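Local coordinates for protein probable CoA-transferase alpha subunit (Rhodococcus jostii, PDB 6COJ) that probably acts on coenzyme A thioesters, as the alpha subunit of a CoA-transferase family enzyme, and is seen here with a bound CoA thioester, at residues Glu218-Thr223 / Asp243-Ala248; Thr82-Gly87 / Gly108-Arg113. The protein carries 1 engineered substitution. All blocks are in the same frame, centred on the assembly; numbering follows the deposited sequence.

Contact 1: Glu218-Thr223 / Asp243-Ala248; sequences ERVVET and DGVVEA
The run from Glu-218 to Val-220 goes 136° away from the direction of Val-245 to Ala-248, so the touching chains stand at a wide angle to each other. The CA atoms of Glu-218 and Ala-248 are 5.3 Å apart. The one hydrogen bond across the contact runs from Val-220 N to Glu-247 OE2, at 2.9 Å and almost straight. The N-H meets OE2 from above the carboxylate plane, 62° out of it. Glu-247 reaches this place with CG anti to its backbone N (chi1 -172°) and an extended chain. Its OE2 also lies 3.5 Å from Arg-219 CA. The Arg-219 side chain runs alongside in the same direction, but Arg-219 NH1 stays 5.7 Å from Glu-247 OE2, too far for a salt bridge. The CG2 branch of Val-220 packs on Glu-247 CB at 3.8 Å and on Val-245 CG1 at 4.0 Å. The Glu-218 carboxylate turns elsewhere, to Tyr-261, His-183 and Asn-250. The contact ties the loop between strand 213-217 and helix 223-229 to strand 244-247. That strand is the neighbour of 213-217 and outermost in the parallel sheet of this chain, consistent with a Rossmann-like fold.

Contact 2: Thr82-Gly87 / Gly108-Arg113; sequences TKAYYG and GEIAVR
Arg-113 and Tyr-85 lie side by side and point the same way, with guanidinium and ring planes 56° apart. Arg-113 CB sits over one face of the Tyr-85 ring, 3.8 Å from its centroid, a CH-pi contact. The arginine chain bends at chi2 (-63°), and this carries its guanidinium beside the Lys-83 chain. Lys-83 is extended and crosses the arginine: Lys-83 CE is 3.6 Å from Arg-113 CG and lies over one guanidinium face. Glu-151 ties the group together, with salt bridges to Lys-83 NZ and Arg-113 NE and a hydrogen bond to Tyr-85 OH, and probably offsets the two positive charges. Lys-83 NZ also donates to Tyr-85 OH at 3.0 Å. Arg-113 NH1 turns back to Val-112 O, at 2.9 Å, and meets it from above the carbonyl plane. Elsewhere Val-112 CG1 lies at the edge of the Tyr-86 ring, 3.7 Å from Tyr-86 CE1. The backbones are in parallel register, bonded from Ala-111 N to Thr-82 O, Ala-84 N to Ala-111 O and Arg-113 N to Ala-84 O. Strand 62-65 flanks strand 81-86 on its other side. Helix 99-106 packs on Tyr-86, Ile-110 and Val-112, and Trp-148 of helix 144-148 meets Tyr-85 and Arg-113.

How the contacts relate
The two contacts lie at opposite ends of one seven-stranded parallel sheet. Contact 2 pairs strand 111-114, outermost in this chain, with strand 81-86. Contact 1 involves strand 244-247, outermost at the other end. Strands 62-65, 35-38, 177-184 and 213-217 come between. The centres are 31 Å apart, on opposite sides of the chain's centre, and the nearest atoms are about 20 Å apart. Contact 2 closes in the chain before contact 1 opens. All four segments belong to the CoA-transferase domain. The contacts thus tie down the two ends of the sheet separately, without touching. The Tyr-86 side chain of contact 2 is about 9 Å from the bound CoA thioester.

Contact 1: Glu218-Thr223 / Asp243-Ala248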
loop_
_atom_site.group_PDB
_atom_site.type_symbol
_atom_site.label_atom_id
_atom_site.label_comp_id
_atom_site.label_asym_id
_atom_site.label_seq_id
_atom_site.Cartn_x
_atom_site.Cartn_y
_atom_site.Cartn_z
ATOM N N GLU A 218 3.234 -23.379 7.970
ATOM C CA GLU A 218 4.123 -24.313 8.657
ATOM C C GLU A 218 3.433 -24.991 9.834
ATOM O O GLU A 218 3.695 -26.165 10.126
ATOM C CB GLU A 218 5.390 -23.616 9.157
ATOM C CG GLU A 218 6.320 -23.068 8.094
ATOM C CD GLU A 218 6.969 -24.185 7.295
ATOM O OE1 GLU A 218 6.983 -24.064 6.054
ATOM O OE2 GLU A 218 7.406 -25.187 7.897
ATOM N N ARG A 219 2.577 -24.261 10.539
ATOM C CA ARG A 219 1.911 -24.778 11.721
ATOM C C ARG A 219 0.597 -24.030 11.892
ATOM O O ARG A 219 0.536 -22.808 11.712
ATOM C CB ARG A 219 2.781 -24.567 12.968
ATOM C CG ARG A 219 2.190 -25.144 14.249
ATOM C CD ARG A 219 3.079 -24.854 15.450
ATOM N NE ARG A 219 4.430 -25.360 15.260
ATOM C CZ ARG A 219 4.847 -26.552 15.680
ATOM N NH1 ARG A 219 4.008 -27.369 16.310
ATOM N NH2 ARG A 219 6.106 -26.932 15.464
ATOM N N VAL A 220 -0.448 -24.772 12.244
ATOM C CA VAL A 220 -1.735 -24.204 12.614
ATOM C C VAL A 220 -1.777 -24.116 14.129
ATOM O O VAL A 220 -1.475 -25.096 14.825
ATOM C CB VAL A 220 -2.898 -25.057 12.077
ATOM C CG1 VAL A 220 -4.225 -24.532 12.615
ATOM C CG2 VAL A 220 -2.916 -25.028 10.572
ATOM N N VAL A 221 -2.130 -22.935 14.640
ATOM C CA VAL A 221 -2.213 -22.670 16.069
ATOM C C VAL A 221 -3.551 -21.995 16.349
ATOM O O VAL A 221 -4.255 -21.567 15.440
ATOM C CB VAL A 221 -1.048 -21.779 16.548
ATOM C CG1 VAL A 221 0.292 -22.461 16.284
ATOM C CG2 VAL A 221 -1.107 -20.428 15.849
ATOM N N GLU A 222 -3.931 -21.940 17.627
ATOM C CA GLU A 222 -5.139 -21.189 17.946
ATOM C C GLU A 222 -4.884 -19.694 17.755
ATOM O O GLU A 222 -3.748 -19.215 17.807
ATOM C CB GLU A 222 -5.640 -21.475 19.370
ATOM C CG GLU A 222 -6.057 -22.930 19.645
ATOM C CD GLU A 222 -7.423 -23.331 19.079
ATOM O OE1 GLU A 222 -8.314 -22.470 18.925
ATOM O OE2 GLU A 222 -7.610 -24.539 18.802
ATOM N N THR A 223 -5.973 -18.956 17.526
ATOM C CA THR A 223 -5.881 -17.528 17.227
ATOM C C THR A 223 -5.078 -16.789 18.284
ATOM O O THR A 223 -4.206 -15.970 17.964
ATOM C CB THR A 223 -7.280 -16.919 17.137
ATOM O OG1 THR A 223 -8.059 -17.628 16.167
ATOM C CG2 THR A 223 -7.200 -15.440 16.727
ATOM N N ASP A 243 -10.010 -19.057 2.129
ATOM C CA ASP A 243 -11.074 -20.050 2.097
ATOM C C ASP A 243 -10.663 -21.416 2.616
ATOM O O ASP A 243 -11.509 -22.126 3.159
ATOM C CB ASP A 243 -11.663 -20.167 0.690
ATOM C CG ASP A 243 -12.148 -18.833 0.181
ATOM O OD1 ASP A 243 -13.114 -18.285 0.755
ATOM O OD2 ASP A 243 -11.531 -18.304 -0.757
ATOM N N GLY A 244 -9.400 -21.790 2.483
ATOM C CA GLY A 244 -8.925 -23.041 3.043
ATOM C C GLY A 244 -7.539 -22.871 3.618
ATOM O O GLY A 244 -6.715 -22.112 3.097
ATOM N N VAL A 245 -7.291 -23.599 4.707
ATOM C CA VAL A 245 -6.028 -23.568 5.440
ATOM C C VAL A 245 -5.441 -24.971 5.440
ATOM O O VAL A 245 -6.104 -25.921 5.870
ATOM C CB VAL A 245 -6.243 -23.093 6.890
ATOM C CG1 VAL A 245 -4.936 -23.183 7.688
ATOM C CG2 VAL A 245 -6.804 -21.688 6.918
ATOM N N VAL A 246 -4.195 -25.102 4.985
ATOM C CA VAL A 246 -3.504 -26.388 4.936
ATOM C C VAL A 246 -2.305 -26.326 5.873
ATOM O O VAL A 246 -1.472 -25.421 5.762
ATOM C CB VAL A 246 -3.042 -26.727 3.508
ATOM C CG1 VAL A 246 -2.341 -28.088 3.489
ATOM C CG2 VAL A 246 -4.221 -26.706 2.532
ATOM N N GLU A 247 -2.207 -27.284 6.785
ATOM C CA GLU A 247 -1.011 -27.391 7.612
ATOM C C GLU A 247 0.032 -28.191 6.843
ATOM O O GLU A 247 -0.162 -29.383 6.587
ATOM C CB GLU A 247 -1.324 -28.043 8.957
ATOM C CG GLU A 247 -0.159 -27.986 9.917
ATOM C CD GLU A 247 -0.581 -28.229 11.349
ATOM O OE1 GLU A 247 -1.561 -28.976 11.559
ATOM O OE2 GLU A 247 0.055 -27.659 12.261
ATOM N N ALA A 248 1.134 -27.544 6.470
ATOM C CA ALA A 248 2.170 -28.162 5.642
ATOM C C ALA A 248 3.541 -27.771 6.164
ATOM O O ALA A 248 4.189 -26.848 5.649
ATOM C CB ALA A 248 2.002 -27.785 4.168
#

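Contact 2: Thr82-Gly87 / Gly108-Arg113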
loop_
_atom_site.group_PDB
_atom_site.type_symbol
_atom_site.label_atom_id
_atom_site.label_comp_id
_atom_site.label_asym_id
_atom_site.label_seq_id
_atom_site.Cartn_x
_atom_site.Cartn_y
_atom_site.Cartn_z
ATOM N N THR A 82 -0.714 -22.926 -19.774
ATOM C CA THR A 82 -1.055 -22.435 -21.102
ATOM C C THR A 82 -0.596 -21.001 -21.308
ATOM O O THR A 82 -0.104 -20.653 -22.387
ATOM C CB THR A 82 -2.573 -22.507 -21.301
ATOM O OG1 THR A 82 -2.992 -23.871 -21.237
ATOM C CG2 THR A 82 -2.987 -21.932 -22.657
ATOM N N LYS A 83 -0.750 -20.166 -20.288
ATOM C CA LYS A 83 -0.451 -18.750 -20.379
ATOM C C LYS A 83 0.139 -18.329 -19.043
ATOM O O LYS A 83 -0.265 -18.835 -17.992
ATOM C CB LYS A 83 -1.739 -17.970 -20.677
ATOM C CG LYS A 83 -1.541 -16.507 -21.037
ATOM C CD LYS A 83 -2.852 -15.903 -21.514
ATOM C CE LYS A 83 -2.676 -14.450 -21.948
ATOM N NZ LYS A 83 -3.969 -13.783 -22.302
ATOM N N ALA A 84 1.118 -17.433 -19.087
ATOM C CA ALA A 84 1.792 -17.014 -17.866
ATOM C C ALA A 84 1.958 -15.505 -17.850
ATOM O O ALA A 84 2.443 -14.922 -18.824
ATOM C CB ALA A 84 3.154 -17.711 -17.714
ATOM N N TYR A 85 1.556 -14.890 -16.735
ATOM C CA TYR A 85 1.763 -13.479 -16.443
ATOM C C TYR A 85 2.805 -13.408 -15.334
ATOM O O TYR A 85 2.571 -13.935 -14.244
ATOM C CB TYR A 85 0.461 -12.870 -15.920
ATOM C CG TYR A 85 -0.668 -12.755 -16.924
ATOM C CD1 TYR A 85 -1.408 -13.867 -17.308
ATOM C CD2 TYR A 85 -1.002 -11.524 -17.474
ATOM C CE1 TYR A 85 -2.444 -13.757 -18.227
ATOM C CE2 TYR A 85 -2.041 -11.404 -18.388
ATOM C CZ TYR A 85 -2.755 -12.529 -18.759
ATOM O OH TYR A 85 -3.789 -12.440 -19.662
ATOM N N TYR A 86 3.940 -12.752 -15.591
ATOM C CA TYR A 86 5.015 -12.768 -14.597
ATOM C C TYR A 86 5.907 -11.554 -14.783
ATOM O O TYR A 86 6.021 -11.014 -15.889
ATOM C CB TYR A 86 5.863 -14.058 -14.703
ATOM C CG TYR A 86 6.433 -14.268 -16.095
ATOM C CD1 TYR A 86 5.714 -14.955 -17.064
ATOM C CD2 TYR A 86 7.664 -13.727 -16.452
ATOM C CE1 TYR A 86 6.215 -15.124 -18.346
ATOM C CE2 TYR A 86 8.165 -13.876 -17.736
ATOM C CZ TYR A 86 7.433 -14.561 -18.673
ATOM O OH TYR A 86 7.924 -14.721 -19.946
ATOM N N GLY A 87 6.564 -11.156 -13.690
ATOM C CA GLY A 87 7.517 -10.065 -13.726
ATOM C C GLY A 87 8.923 -10.561 -13.975
ATOM O O GLY A 87 9.789 -9.809 -14.431
ATOM N N GLY A 108 7.964 -22.883 -27.279
ATOM C CA GLY A 108 6.733 -22.184 -27.599
ATOM C C GLY A 108 5.500 -22.796 -26.981
ATOM O O GLY A 108 4.406 -22.673 -27.542
ATOM N N GLU A 109 5.645 -23.444 -25.825
ATOM C CA GLU A 109 4.538 -24.153 -25.200
ATOM C C GLU A 109 3.634 -23.253 -24.370
ATOM O O GLU A 109 2.536 -23.682 -24.001
ATOM C CB GLU A 109 5.078 -25.290 -24.336
ATOM C CG GLU A 109 5.670 -26.411 -25.173
ATOM C CD GLU A 109 6.439 -27.418 -24.353
ATOM O OE1 GLU A 109 6.787 -28.487 -24.898
ATOM O OE2 GLU A 109 6.706 -27.144 -23.169
ATOM N N ILE A 110 4.051 -22.032 -24.063
ATOM C CA ILE A 110 3.246 -21.136 -23.246
ATOM C C ILE A 110 3.158 -19.779 -23.930
ATOM O O ILE A 110 4.118 -19.325 -24.563
ATOM C CB ILE A 110 3.783 -21.014 -21.800
ATOM C CG1 ILE A 110 5.199 -20.444 -21.774
ATOM C CG2 ILE A 110 3.752 -22.374 -21.097
ATOM C CD1 ILE A 110 5.748 -20.248 -20.332
ATOM N N ALA A 111 1.992 -19.150 -23.831
ATOM C CA ALA A 111 1.831 -17.766 -24.248
ATOM C C ALA A 111 2.188 -16.911 -23.046
ATOM O O ALA A 111 1.719 -17.178 -21.937
ATOM C CB ALA A 111 0.382 -17.502 -24.655
ATOM N N VAL A 112 3.039 -15.912 -23.241
ATOM C CA VAL A 112 3.516 -15.111 -22.115
ATOM C C VAL A 112 2.957 -13.699 -22.170
ATOM O O VAL A 112 2.883 -13.076 -23.238
ATOM C CB VAL A 112 5.048 -15.114 -21.924
ATOM C CG1 VAL A 112 5.571 -16.546 -21.737
ATOM C CG2 VAL A 112 5.750 -14.427 -23.079
ATOM N N ARG A 113 2.559 -13.203 -20.997
ATOM C CA ARG A 113 2.324 -11.779 -20.792
ATOM C C ARG A 113 3.349 -11.295 -19.774
ATOM O O ARG A 113 3.019 -10.908 -18.642
ATOM C CB ARG A 113 0.885 -11.517 -20.366
ATOM C CG ARG A 113 -0.141 -11.930 -21.415
ATOM C CD ARG A 113 -0.015 -11.123 -22.722
ATOM N NE ARG A 113 -1.000 -11.563 -23.704
ATOM C CZ ARG A 113 -0.773 -12.500 -24.617
ATOM N NH1 ARG A 113 0.421 -13.075 -24.695
ATOM N NH2 ARG A 113 -1.739 -12.846 -25.456
#